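Local coordinates for Tol-Pal system protein TolB (Acinetobacter baumannii, PDB 7MX5) that probably works in the periplasm as part of the Tol-Pal system, which supports outer membrane invagination during cell division and outer membrane integrity, at residues Ile284-Phe289 and Lys295-Lys300; Ala330-Asp333 and Ile338-Ile341; His86-Asp91 and Gln95-Asn100. One frame throughout, in Å; residues are numbered along the deposited sequence.

Overall arrangement
All three contacts are antiparallel beta hairpins, each partly buried, pairing a more buried inner strand with a more exposed outermost one of its sheet. Contacts 1 and 2 join the last two strands of successive four-stranded sheets of the beta-propeller; their centres lie about 14 Å apart and they touch, Gln332 of contact 2 reaching the Leu297 carbonyl of contact 1. Contact 3 belongs to the mixed sheet of the amino-terminal domain, its nearest atoms about 26 Å from contact 2 and about 35 Å from contact 1. The chemistry differs accordingly: contact 1 mixes charges with a threonine bond, contact 2 is largely backbone, and contact 3 adds a tyrosine pair, two bulges and a His86-Gln88-Asn100 polar cluster.

Contact 1 (Ile284-Phe289 and Lys295-Lys300); sequences IYRYDF and KRLTFK
Tyr285 and Arg296 form an antiparallel non-hydrogen-bonded pair with CA atoms 4.2 Å apart, followed by the hydrogen-bonded pair Arg286 and Lys295, whose backbones bond in both directions; Arg286 N lies 2.6 Å from Lys295 O. Strand 283-288 meets the edge strand 294-296 here, in one of the four-stranded sheets of the beta-propeller. Beyond Arg296 the second chain leaves regular strand geometry, yet the Ile284 carbonyl still accepts a bond from Leu297 N at 2.9 Å and a weak one from Thr298 N.

The Thr298 side chain continues the pairing. Its OG1 sits between the backbone N and the carbonyl carbon (chi1 52°), from where it accepts a hydrogen bond from Ile284 N at 3.0 Å with an N-H...O angle of 167°. OG1 also bonds to Gln283, while CG2 packs on CB of Ile284. On the face shared by Tyr285 and Arg296, the arginine runs extended across the tyrosine: its CG lies over one ring face, 4.2 Å from the centroid and 20° off the ring normal, a CH-pi contact. The guanidinium passes beyond the ring, and NE bonds to Thr298 O, nearly within the guanidinium plane, with Phe299 CD1 over one of its faces. Leu297 CD1 packs 3.7 Å from Arg286 CB. The Arg286 guanidinium turns to Asp288 in a salt bridge made of weak bonds, although NH1 is 4.3 Å from NZ of Lys295.

Asp288 would therefore be expected to offset part of the repulsion between Arg286 and Lys295. At the irregular end the Thr298 hydroxyl takes the place of a main-chain carbonyl as acceptor for Ile284 N, beside the Leu297 N bond to Ile284 O, and the Arg296 aliphatic chain covers an aromatic face while its NE bonds a carbonyl.

Contact 2 (Ala330-Asp333 and Ile338-Ile341); sequences AIQD and IVNI
Gln332 and Val339 meet across the last hairpin of a four-stranded beta-propeller sheet, where strand 328-333 pairs antiparallel with the edge strand 339-344. Their side chains cross at an angle on the face they share with Ala330 and Ile341. Gln332 has CG anti to the backbone N (chi1 -176°) and stays extended beyond it, which carries the amide past one branch of the valine: Val339 CG2 lies 3.7 Å from Gln332 CG and 3.3 Å from Gln332 OE1. NE2 of the same amide bonds to Leu297 O, tying this hairpin to the preceding sheet of the propeller. The other valine branch, CG1, faces Ala330 CB at 4.2 Å.

On the opposite face Ile331 and Asn340 stand as a hydrogen-bonded pair, but their side chains approach only near the backbone, CB to CB at 4.3 Å, and the isoleucine branches then diverge from Asn340. The Asp333 carboxylate also turns from the partner strand, to a salt bridge with Lys315. All three hydrogen bonds between the segments are main-chain: Ile331 and Asn340 bond reciprocally, though the length from Asn340 N is doubtfully short, and Asp333 N lies 3.0 Å from Ile338 O, its N-H...O angle 163°.

Contact 3 (His86-Asp91 and Gln95-Asn100); sequences HYQLYD and QQYLLN
Tyr90 and Tyr97 meet across a bulged beta hairpin, in which strand 83-91 pairs antiparallel with the edge strand 96-105 of the mixed sheet of the amino-terminal domain. Among the backbone bonds, two irregularities stand out. Leu98 and Leu99 both face Leu89 in a classic bulge, and Leu89 O accepts from both amides, Leu99 N at 3.2 Å and Leu98 N at a doubtfully short distance. At the turn, Gln95 and Gln96 face Asp91 in a G1 bulge, with Gln96 N bonded to Asp91 O.

The aromatic contact is a T-shaped pair: the edge of Tyr90 points at the face of Tyr97, with centroids 4.9 Å apart and planes at 75°. Tyr90 CD1 does the touching, while Gln96 O lies over one face of the Tyr90 ring. The opposite face of Tyr97 meets the Gln88 amide, whose NE2 lies 3.8 Å above the ring plane, toward the rim.

Apolar contacts gather on the side of Leu89 and Leu99. Leu89 CB meets Leu99 CB at 3.7 Å, Leu89 CG reaches Leu98 CB, and Leu98 CG packs on CB of Asp91. Helix 110-126 covers this side, contacting Leu98 and Leu99.

The polar side-chain network gathers at Asn100, put within reach by CG anti to the backbone N (chi1 176°). Asn100 OD1 accepts from Gln88 NE2, which also bonds to Asn56, at 2.7 Å and from His86 NE2 at 3.1 Å, the two donors standing out of its carbonyl plane on opposite faces.

Contact 1 (Ile284-Phe289 and Lys295-Lys300)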
ATOM      1  N   ILE A 284      17.994  -8.672  -8.609  1.00 37.88           N
ATOM      2  CA  ILE A 284      17.548  -7.287  -8.694  1.00 33.08           C
ATOM      3  C   ILE A 284      18.767  -6.409  -8.940  1.00 31.55           C
ATOM      4  O   ILE A 284      19.716  -6.414  -8.147  1.00 34.76           O
ATOM      5  CB  ILE A 284      16.803  -6.855  -7.422  1.00 39.19           C
ATOM      6  CG1 ILE A 284      15.420  -7.505  -7.371  1.00 36.24           C
ATOM      7  CG2 ILE A 284      16.677  -5.339  -7.367  1.00 38.31           C
ATOM      8  CD1 ILE A 284      14.687  -7.256  -6.080  1.00 33.95           C
ATOM      9  N   TYR A 285      18.742  -5.661 -10.036  1.00 37.60           N
ATOM     10  CA  TYR A 285      19.826  -4.770 -10.417  1.00 33.29           C
ATOM     11  C   TYR A 285      19.353  -3.324 -10.368  1.00 32.77           C
ATOM     12  O   TYR A 285      18.155  -3.036 -10.310  1.00 36.71           O
ATOM     13  CB  TYR A 285      20.351  -5.118 -11.815  1.00 27.17           C
ATOM     14  CG  TYR A 285      21.075  -6.443 -11.888  1.00 37.10           C
ATOM     15  CD1 TYR A 285      20.375  -7.642 -11.843  1.00 34.37           C
ATOM     16  CD2 TYR A 285      22.458  -6.498 -12.004  1.00 36.69           C
ATOM     17  CE1 TYR A 285      21.031  -8.855 -11.911  1.00 45.86           C
ATOM     18  CE2 TYR A 285      23.123  -7.709 -12.072  1.00 31.50           C
ATOM     19  CZ  TYR A 285      22.404  -8.884 -12.024  1.00 42.71           C
ATOM     20  OH  TYR A 285      23.059 -10.093 -12.092  1.00 50.45           O
ATOM     21  N   ARG A 286      20.317  -2.406 -10.393  1.00 32.67           N
ATOM     22  CA  ARG A 286      20.050  -0.974 -10.341  1.00 34.32           C
ATOM     23  C   ARG A 286      20.699  -0.307 -11.546  1.00 39.25           C
ATOM     24  O   ARG A 286      21.922  -0.367 -11.708  1.00 33.16           O
ATOM     25  CB  ARG A 286      20.578  -0.362  -9.041  1.00 31.30           C
ATOM     26  CG  ARG A 286      20.375   1.143  -8.930  1.00 34.73           C
ATOM     27  CD  ARG A 286      21.239   1.736  -7.828  1.00 40.33           C
ATOM     28  NE  ARG A 286      21.075   3.182  -7.717  1.00 42.05           N
ATOM     29  CZ  ARG A 286      21.859   4.073  -8.311  1.00 46.07           C
ATOM     30  NH1 ARG A 286      22.873   3.701  -9.075  1.00 44.72           N
ATOM     31  NH2 ARG A 286      21.616   5.369  -8.135  1.00 48.29           N
ATOM     32  N   TYR A 287      19.882   0.325 -12.386  1.00 36.49           N
ATOM     33  CA  TYR A 287      20.366   1.072 -13.540  1.00 41.13           C
ATOM     34  C   TYR A 287      20.478   2.544 -13.165  1.00 44.07           C
ATOM     35  O   TYR A 287      19.480   3.170 -12.794  1.00 38.21           O
ATOM     36  CB  TYR A 287      19.436   0.903 -14.742  1.00 35.37           C
ATOM     37  CG  TYR A 287      19.872   1.692 -15.961  1.00 37.81           C
ATOM     38  CD1 TYR A 287      20.746   1.144 -16.889  1.00 40.31           C
ATOM     39  CD2 TYR A 287      19.419   2.988 -16.176  1.00 43.25           C
ATOM     40  CE1 TYR A 287      21.150   1.861 -18.000  1.00 42.23           C
ATOM     41  CE2 TYR A 287      19.816   3.712 -17.282  1.00 43.40           C
ATOM     42  CZ  TYR A 287      20.682   3.145 -18.192  1.00 52.26           C
ATOM     43  OH  TYR A 287      21.080   3.864 -19.295  1.00 42.44           O
ATOM     44  N   ASP A 288      21.682   3.095 -13.283  1.00 35.21           N
ATOM     45  CA  ASP A 288      21.935   4.494 -12.965  1.00 35.48           C
ATOM     46  C   ASP A 288      21.665   5.352 -14.196  1.00 44.22           C
ATOM     47  O   ASP A 288      22.248   5.120 -15.261  1.00 39.01           O
ATOM     48  CB  ASP A 288      23.373   4.680 -12.483  1.00 37.39           C
ATOM     49  CG  ASP A 288      23.608   6.040 -11.861  1.00 38.01           C
ATOM     50  OD1 ASP A 288      22.874   6.398 -10.916  1.00 54.66           O
ATOM     51  OD2 ASP A 288      24.525   6.753 -12.318  1.00 37.94           O
ATOM     52  N   PHE A 289      20.782   6.344 -14.050  1.00 35.91           N
ATOM     53  CA  PHE A 289      20.503   7.251 -15.159  1.00 44.17           C
ATOM     54  C   PHE A 289      21.718   8.097 -15.516  1.00 34.50           C
ATOM     55  O   PHE A 289      21.914   8.434 -16.690  1.00 42.69           O
ATOM     56  CB  PHE A 289      19.322   8.161 -14.820  1.00 49.25           C
ATOM     57  CG  PHE A 289      17.986   7.478 -14.875  1.00 48.67           C
ATOM     58  CD1 PHE A 289      17.582   6.804 -16.013  1.00 47.40           C
ATOM     59  CD2 PHE A 289      17.129   7.522 -13.788  1.00 45.61           C
ATOM     60  CE1 PHE A 289      16.348   6.181 -16.064  1.00 51.71           C
ATOM     61  CE2 PHE A 289      15.895   6.901 -13.833  1.00 50.32           C
ATOM     62  CZ  PHE A 289      15.505   6.229 -14.974  1.00 48.93           C
ATOM     63  N   LYS A 295      24.129  -2.162 -11.784  1.00 42.64           N
ATOM     64  CA  LYS A 295      24.771  -2.705 -10.597  1.00 41.06           C
ATOM     65  C   LYS A 295      23.824  -3.665  -9.896  1.00 44.34           C
ATOM     66  O   LYS A 295      22.628  -3.387  -9.768  1.00 35.23           O
ATOM     67  CB  LYS A 295      25.190  -1.586  -9.637  1.00 36.59           C
ATOM     68  CG  LYS A 295      25.928  -2.066  -8.404  1.00 45.75           C
ATOM     69  CD  LYS A 295      25.549  -1.240  -7.188  1.00 59.23           C
ATOM     70  CE  LYS A 295      26.024   0.196  -7.330  1.00 56.11           C
ATOM     71  NZ  LYS A 295      25.195   1.135  -6.527  1.00 52.45           N
ATOM     72  N   ARG A 296      24.362  -4.795  -9.444  1.00 41.83           N
ATOM     73  CA  ARG A 296      23.568  -5.772  -8.717  1.00 38.08           C
ATOM     74  C   ARG A 296      23.348  -5.314  -7.281  1.00 37.71           C
ATOM     75  O   ARG A 296      24.276  -4.852  -6.611  1.00 38.71           O
ATOM     76  CB  ARG A 296      24.251  -7.139  -8.728  1.00 41.98           C
ATOM     77  CG  ARG A 296      23.396  -8.254  -8.153  1.00 40.84           C
ATOM     78  CD  ARG A 296      23.998  -9.622  -8.425  1.00 34.30           C
ATOM     79  NE  ARG A 296      23.458 -10.636  -7.528  1.00 36.99           N
ATOM     80  CZ  ARG A 296      23.923 -11.873  -7.428  1.00 38.48           C
ATOM     81  NH1 ARG A 296      24.947 -12.287  -8.156  1.00 39.31           N
ATOM     82  NH2 ARG A 296      23.346 -12.716  -6.577  1.00 44.00           N
ATOM     83  N   LEU A 297      22.111  -5.446  -6.812  1.00 34.02           N
ATOM     84  CA  LEU A 297      21.735  -5.056  -5.458  1.00 43.02           C
ATOM     85  C   LEU A 297      21.527  -6.236  -4.525  1.00 33.50           C
ATOM     86  O   LEU A 297      21.870  -6.149  -3.344  1.00 36.75           O
ATOM     87  CB  LEU A 297      20.457  -4.209  -5.487  1.00 31.81           C
ATOM     88  CG  LEU A 297      20.577  -2.811  -6.095  1.00 43.62           C
ATOM     89  CD1 LEU A 297      19.220  -2.122  -6.124  1.00 37.55           C
ATOM     90  CD2 LEU A 297      21.590  -1.978  -5.323  1.00 28.28           C
ATOM     91  N   THR A 298      20.974  -7.338  -5.023  1.00 33.80           N
ATOM     92  CA  THR A 298      20.663  -8.501  -4.203  1.00 49.02           C
ATOM     93  C   THR A 298      21.690  -9.597  -4.448  1.00 43.63           C
ATOM     94  O   THR A 298      21.936  -9.981  -5.596  1.00 37.82           O
ATOM     95  CB  THR A 298      19.257  -9.020  -4.506  1.00 35.12           C
ATOM     96  OG1 THR A 298      19.114  -9.228  -5.917  1.00 27.60           O
ATOM     97  CG2 THR A 298      18.209  -8.020  -4.038  1.00 27.15           C
ATOM     98  N   PHE A 299      22.285 -10.100  -3.365  1.00 44.01           N
ATOM     99  CA  PHE A 299      23.297 -11.140  -3.447  1.00 46.01           C
ATOM    100  C   PHE A 299      22.941 -12.405  -2.679  1.00 56.53           C
ATOM    101  O   PHE A 299      23.611 -13.426  -2.866  1.00 61.39           O
ATOM    102  CB  PHE A 299      24.648 -10.614  -2.936  1.00 53.55           C
ATOM    103  CG  PHE A 299      25.163  -9.427  -3.698  1.00 49.07           C
ATOM    104  CD1 PHE A 299      25.869  -9.596  -4.876  1.00 39.49           C
ATOM    105  CD2 PHE A 299      24.936  -8.141  -3.235  1.00 52.09           C
ATOM    106  CE1 PHE A 299      26.343  -8.504  -5.580  1.00 47.93           C
ATOM    107  CE2 PHE A 299      25.407  -7.046  -3.934  1.00 49.56           C
ATOM    108  CZ  PHE A 299      26.112  -7.227  -5.107  1.00 51.60           C
ATOM    109  N   LYS A 300      21.918 -12.372  -1.829  1.00 47.90           N
ATOM    110  CA  LYS A 300      21.538 -13.529  -1.031  1.00 60.95           C
ATOM    111  C   LYS A 300      20.541 -14.388  -1.797  1.00 53.90           C
ATOM    112  O   LYS A 300      19.564 -13.874  -2.350  1.00 50.35           O
ATOM    113  CB  LYS A 300      20.937 -13.087   0.305  1.00 58.30           C
ATOM    114  CG  LYS A 300      21.885 -12.286   1.179  1.00 61.68           C
ATOM    115  CD  LYS A 300      21.561 -12.464   2.654  1.00 59.56           C
ATOM    116  CE  LYS A 300      22.433 -11.572   3.522  1.00 68.14           C
ATOM    117  NZ  LYS A 300      21.636 -10.826   4.535  1.00 71.40           N
TER

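Contact 2 (Ala330-Asp333 and Ile338-Ile341)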
ATOM      1  N   ALA A 330      10.401 -10.354   1.142  1.00 35.85           N
ATOM      2  CA  ALA A 330      11.596  -9.984   1.885  1.00 36.26           C
ATOM      3  C   ALA A 330      11.819  -8.482   1.808  1.00 45.40           C
ATOM      4  O   ALA A 330      11.353  -7.804   0.887  1.00 39.42           O
ATOM      5  CB  ALA A 330      12.836 -10.724   1.364  1.00 34.09           C
ATOM      6  N   ILE A 331      12.547  -7.970   2.797  1.00 37.76           N
ATOM      7  CA  ILE A 331      12.900  -6.558   2.888  1.00 41.08           C
ATOM      8  C   ILE A 331      14.415  -6.464   2.989  1.00 41.89           C
ATOM      9  O   ILE A 331      15.015  -7.025   3.914  1.00 48.10           O
ATOM     10  CB  ILE A 331      12.233  -5.875   4.092  1.00 42.27           C
ATOM     11  CG1 ILE A 331      10.716  -6.066   4.054  1.00 34.18           C
ATOM     12  CG2 ILE A 331      12.587  -4.394   4.126  1.00 34.05           C
ATOM     13  CD1 ILE A 331      10.061  -5.496   2.819  1.00 39.06           C
ATOM     14  N   GLN A 332      15.032  -5.761   2.044  1.00 37.25           N
ATOM     15  CA  GLN A 332      16.467  -5.513   2.063  1.00 38.10           C
ATOM     16  C   GLN A 332      16.726  -4.038   2.328  1.00 39.91           C
ATOM     17  O   GLN A 332      16.132  -3.172   1.676  1.00 35.88           O
ATOM     18  CB  GLN A 332      17.129  -5.931   0.749  1.00 33.02           C
ATOM     19  CG  GLN A 332      18.646  -5.787   0.767  1.00 33.45           C
ATOM     20  CD  GLN A 332      19.291  -6.112  -0.565  1.00 44.63           C
ATOM     21  OE1 GLN A 332      19.443  -7.280  -0.926  1.00 51.87           O
ATOM     22  NE2 GLN A 332      19.687  -5.079  -1.298  1.00 51.25           N
ATOM     23  N   ASP A 333      17.608  -3.757   3.282  1.00 37.73           N
ATOM     24  CA  ASP A 333      18.049  -2.394   3.533  1.00 33.49           C
ATOM     25  C   ASP A 333      19.065  -1.992   2.471  1.00 40.52           C
ATOM     26  O   ASP A 333      20.029  -2.719   2.217  1.00 44.25           O
ATOM     27  CB  ASP A 333      18.657  -2.278   4.930  1.00 47.79           C
ATOM     28  CG  ASP A 333      18.637  -0.857   5.459  1.00 51.20           C
ATOM     29  OD1 ASP A 333      19.521  -0.064   5.072  1.00 48.09           O
ATOM     30  OD2 ASP A 333      17.734  -0.533   6.261  1.00 52.36           O
ATOM     31  N   ILE A 338      21.245  -5.722   4.389  1.00 39.56           N
ATOM     32  CA  ILE A 338      20.675  -6.764   5.235  1.00 52.39           C
ATOM     33  C   ILE A 338      19.306  -7.152   4.689  1.00 52.96           C
ATOM     34  O   ILE A 338      18.411  -6.309   4.557  1.00 46.60           O
ATOM     35  CB  ILE A 338      20.580  -6.298   6.692  1.00 46.86           C
ATOM     36  CG1 ILE A 338      21.960  -5.894   7.220  1.00 50.10           C
ATOM     37  CG2 ILE A 338      19.983  -7.390   7.562  1.00 45.41           C
ATOM     38  CD1 ILE A 338      23.038  -6.929   6.978  1.00 53.17           C
ATOM     39  N   VAL A 339      19.137  -8.434   4.374  1.00 52.96           N
ATOM     40  CA  VAL A 339      17.893  -8.954   3.817  1.00 49.60           C
ATOM     41  C   VAL A 339      17.057  -9.517   4.957  1.00 48.12           C
ATOM     42  O   VAL A 339      17.519 -10.384   5.710  1.00 49.78           O
ATOM     43  CB  VAL A 339      18.161 -10.024   2.746  1.00 58.46           C
ATOM     44  CG1 VAL A 339      16.907 -10.849   2.491  1.00 61.24           C
ATOM     45  CG2 VAL A 339      18.648  -9.376   1.461  1.00 45.17           C
ATOM     46  N   ASN A 340      15.826  -9.029   5.084  1.00 53.64           N
ATOM     47  CA  ASN A 340      14.893  -9.463   6.120  1.00 56.66           C
ATOM     48  C   ASN A 340      13.746 -10.210   5.452  1.00 47.58           C
ATOM     49  O   ASN A 340      12.959  -9.613   4.710  1.00 52.05           O
ATOM     50  CB  ASN A 340      14.373  -8.269   6.918  1.00 58.24           C
ATOM     51  CG  ASN A 340      13.220  -8.633   7.838  1.00 64.20           C
ATOM     52  OD1 ASN A 340      13.063  -9.788   8.236  1.00 71.12           O
ATOM     53  ND2 ASN A 340      12.407  -7.642   8.185  1.00 67.86           N
ATOM     54  N   ILE A 341      13.645 -11.507   5.724  1.00 34.24           N
ATOM     55  CA  ILE A 341      12.533 -12.306   5.222  1.00 47.31           C
ATOM     56  C   ILE A 341      11.309 -12.019   6.081  1.00 44.07           C
ATOM     57  O   ILE A 341      11.341 -12.186   7.305  1.00 47.62           O
ATOM     58  CB  ILE A 341      12.875 -13.803   5.225  1.00 54.54           C
ATOM     59  CG1 ILE A 341      14.007 -14.090   4.234  1.00 47.78           C
ATOM     60  CG2 ILE A 341      11.637 -14.628   4.898  1.00 50.25           C
ATOM     61  CD1 ILE A 341      14.041 -15.517   3.726  1.00 64.59           C
TER

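Contact 3 (His86-Asp91 and Gln95-Asn100)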
ATOM      1  N   HIS A  86     -14.291  16.999  17.872  1.00 39.52           N
ATOM      2  CA  HIS A  86     -13.261  17.552  18.742  1.00 44.96           C
ATOM      3  C   HIS A  86     -12.675  16.390  19.531  1.00 40.47           C
ATOM      4  O   HIS A  86     -13.349  15.824  20.398  1.00 50.43           O
ATOM      5  CB  HIS A  86     -13.836  18.622  19.667  1.00 41.30           C
ATOM      6  CG  HIS A  86     -12.807  19.309  20.509  1.00 54.89           C
ATOM      7  ND1 HIS A  86     -13.131  20.048  21.627  1.00 53.14           N
ATOM      8  CD2 HIS A  86     -11.458  19.368  20.399  1.00 43.99           C
ATOM      9  CE1 HIS A  86     -12.028  20.533  22.167  1.00 50.42           C
ATOM     10  NE2 HIS A  86     -10.999  20.136  21.441  1.00 44.78           N
ATOM     11  N   TYR A  87     -11.433  16.025  19.226  1.00 40.37           N
ATOM     12  CA  TYR A  87     -10.805  14.859  19.827  1.00 49.20           C
ATOM     13  C   TYR A  87      -9.481  15.243  20.471  1.00 46.32           C
ATOM     14  O   TYR A  87      -8.840  16.225  20.083  1.00 39.33           O
ATOM     15  CB  TYR A  87     -10.584  13.743  18.792  1.00 32.61           C
ATOM     16  CG  TYR A  87      -9.620  14.098  17.682  1.00 36.54           C
ATOM     17  CD1 TYR A  87     -10.051  14.781  16.554  1.00 43.34           C
ATOM     18  CD2 TYR A  87      -8.280  13.734  17.756  1.00 41.51           C
ATOM     19  CE1 TYR A  87      -9.175  15.101  15.534  1.00 46.99           C
ATOM     20  CE2 TYR A  87      -7.398  14.051  16.741  1.00 39.28           C
ATOM     21  CZ  TYR A  87      -7.850  14.734  15.632  1.00 45.53           C
ATOM     22  OH  TYR A  87      -6.976  15.051  14.619  1.00 39.72           O
ATOM     23  N   GLN A  88      -9.079  14.452  21.464  1.00 40.98           N
ATOM     24  CA  GLN A  88      -7.837  14.676  22.188  1.00 39.61           C
ATOM     25  C   GLN A  88      -7.102  13.355  22.361  1.00 35.40           C
ATOM     26  O   GLN A  88      -7.699  12.276  22.330  1.00 36.20           O
ATOM     27  CB  GLN A  88      -8.083  15.313  23.563  1.00 41.07           C
ATOM     28  CG  GLN A  88      -8.766  16.666  23.520  1.00 46.84           C
ATOM     29  CD  GLN A  88      -9.102  17.189  24.903  1.00 55.20           C
ATOM     30  OE1 GLN A  88      -9.605  16.452  25.752  1.00 56.97           O
ATOM     31  NE2 GLN A  88      -8.828  18.466  25.136  1.00 43.11           N
ATOM     32  N   LEU A  89      -5.788  13.459  22.544  1.00 41.62           N
ATOM     33  CA  LEU A  89      -4.933  12.323  22.866  1.00 31.59           C
ATOM     34  C   LEU A  89      -4.140  12.680  24.112  1.00 45.52           C
ATOM     35  O   LEU A  89      -3.365  13.641  24.101  1.00 43.06           O
ATOM     36  CB  LEU A  89      -3.997  11.980  21.705  1.00 30.00           C
ATOM     37  CG  LEU A  89      -2.974  10.869  21.956  1.00 38.24           C
ATOM     38  CD1 LEU A  89      -3.653   9.612  22.479  1.00 36.71           C
ATOM     39  CD2 LEU A  89      -2.181  10.569  20.693  1.00 28.58           C
ATOM     40  N   TYR A  90      -4.334  11.914  25.183  1.00 35.97           N
ATOM     41  CA  TYR A  90      -3.768  12.231  26.488  1.00 44.55           C
ATOM     42  C   TYR A  90      -2.664  11.241  26.833  1.00 43.64           C
ATOM     43  O   TYR A  90      -2.901  10.029  26.874  1.00 40.75           O
ATOM     44  CB  TYR A  90      -4.849  12.219  27.568  1.00 45.98           C
ATOM     45  CG  TYR A  90      -4.398  12.825  28.877  1.00 47.21           C
ATOM     46  CD1 TYR A  90      -4.340  14.202  29.042  1.00 50.50           C
ATOM     47  CD2 TYR A  90      -4.026  12.021  29.946  1.00 43.83           C
ATOM     48  CE1 TYR A  90      -3.928  14.763  30.234  1.00 49.28           C
ATOM     49  CE2 TYR A  90      -3.613  12.572  31.144  1.00 51.25           C
ATOM     50  CZ  TYR A  90      -3.566  13.943  31.282  1.00 52.08           C
ATOM     51  OH  TYR A  90      -3.155  14.501  32.472  1.00 57.48           O
ATOM     52  N   ASP A  91      -1.465  11.764  27.085  1.00 42.74           N
ATOM     53  CA  ASP A  91      -0.370  10.972  27.629  1.00 41.76           C
ATOM     54  C   ASP A  91      -0.529  10.905  29.144  1.00 44.01           C
ATOM     55  O   ASP A  91      -0.510  11.940  29.819  1.00 50.21           O
ATOM     56  CB  ASP A  91       0.973  11.590  27.242  1.00 49.98           C
ATOM     57  CG  ASP A  91       2.157  10.694  27.577  1.00 41.69           C
ATOM     58  OD1 ASP A  91       2.274  10.245  28.737  1.00 41.81           O
ATOM     59  OD2 ASP A  91       2.981  10.445  26.673  1.00 43.31           O
ATOM     60  N   GLN A  95       1.230  13.161  31.772  1.00 53.61           N
ATOM     61  CA  GLN A  95       0.099  13.953  32.260  1.00 48.19           C
ATOM     62  C   GLN A  95      -0.104  15.209  31.413  1.00 48.37           C
ATOM     63  O   GLN A  95      -0.240  16.321  31.927  1.00 54.62           O
ATOM     64  CB  GLN A  95       0.271  14.304  33.739  1.00 52.54           C
ATOM     65  CG  GLN A  95      -0.185  13.209  34.690  1.00 60.45           C
ATOM     66  CD  GLN A  95      -0.434  13.720  36.097  1.00 66.14           C
ATOM     67  OE1 GLN A  95      -1.579  13.915  36.505  1.00 67.83           O
ATOM     68  NE2 GLN A  95       0.640  13.936  36.846  1.00 64.08           N
ATOM     69  N   GLN A  96      -0.127  15.020  30.096  1.00 48.76           N
ATOM     70  CA  GLN A  96      -0.318  16.124  29.169  1.00 57.97           C
ATOM     71  C   GLN A  96      -1.012  15.608  27.918  1.00 51.52           C
ATOM     72  O   GLN A  96      -1.036  14.404  27.648  1.00 42.04           O
ATOM     73  CB  GLN A  96       1.013  16.791  28.803  1.00 50.08           C
ATOM     74  CG  GLN A  96       1.936  15.912  27.977  1.00 47.89           C
ATOM     75  CD  GLN A  96       3.331  16.486  27.855  1.00 43.54           C
ATOM     76  OE1 GLN A  96       4.068  16.571  28.837  1.00 63.74           O
ATOM     77  NE2 GLN A  96       3.705  16.884  26.645  1.00 54.86           N
ATOM     78  N   TYR A  97      -1.578  16.538  27.154  1.00 55.49           N
ATOM     79  CA  TYR A  97      -2.255  16.210  25.909  1.00 47.91           C
ATOM     80  C   TYR A  97      -1.246  16.140  24.772  1.00 50.38           C
ATOM     81  O   TYR A  97      -0.463  17.074  24.570  1.00 42.59           O
ATOM     82  CB  TYR A  97      -3.336  17.243  25.586  1.00 38.74           C
ATOM     83  CG  TYR A  97      -4.586  17.106  26.421  1.00 48.62           C
ATOM     84  CD1 TYR A  97      -5.454  16.038  26.237  1.00 47.64           C
ATOM     85  CD2 TYR A  97      -4.902  18.048  27.393  1.00 52.43           C
ATOM     86  CE1 TYR A  97      -6.599  15.909  26.998  1.00 41.97           C
ATOM     87  CE2 TYR A  97      -6.045  17.927  28.157  1.00 55.36           C
ATOM     88  CZ  TYR A  97      -6.889  16.855  27.956  1.00 48.02           C
ATOM     89  OH  TYR A  97      -8.029  16.728  28.715  1.00 54.49           O
ATOM     90  N   LEU A  98      -1.264  15.030  24.038  1.00 47.62           N
ATOM     91  CA  LEU A  98      -0.473  14.919  22.821  1.00 41.97           C
ATOM     92  C   LEU A  98      -1.198  15.493  21.614  1.00 40.49           C
ATOM     93  O   LEU A  98      -0.547  15.933  20.660  1.00 33.14           O
ATOM     94  CB  LEU A  98      -0.107  13.455  22.558  1.00 38.02           C
ATOM     95  CG  LEU A  98       0.816  12.808  23.594  1.00 43.66           C
ATOM     96  CD1 LEU A  98       1.299  11.452  23.111  1.00 39.09           C
ATOM     97  CD2 LEU A  98       1.992  13.720  23.908  1.00 33.75           C
ATOM     98  N   LEU A  99      -2.530  15.501  21.641  1.00 47.22           N
ATOM     99  CA  LEU A  99      -3.337  16.090  20.583  1.00 39.23           C
ATOM    100  C   LEU A  99      -4.543  16.784  21.195  1.00 42.10           C
ATOM    101  O   LEU A  99      -5.106  16.312  22.186  1.00 39.72           O
ATOM    102  CB  LEU A  99      -3.813  15.038  19.572  1.00 42.45           C
ATOM    103  CG  LEU A  99      -2.761  14.258  18.784  1.00 49.92           C
ATOM    104  CD1 LEU A  99      -3.400  13.061  18.100  1.00 38.79           C
ATOM    105  CD2 LEU A  99      -2.072  15.158  17.770  1.00 40.32           C
ATOM    106  N   ASN A 100      -4.927  17.912  20.600  1.00 43.67           N
ATOM    107  CA  ASN A 100      -6.166  18.612  20.946  1.00 37.70           C
ATOM    108  C   ASN A 100      -6.623  19.312  19.664  1.00 41.85           C
ATOM    109  O   ASN A 100      -6.277  20.468  19.416  1.00 44.85           O
ATOM    110  CB  ASN A 100      -5.973  19.596  22.091  1.00 43.90           C
ATOM    111  CG  ASN A 100      -7.230  20.391  22.394  1.00 54.03           C
ATOM    112  OD1 ASN A 100      -8.242  19.836  22.825  1.00 44.43           O
ATOM    113  ND2 ASN A 100      -7.172  21.699  22.170  1.00 43.71           N
TER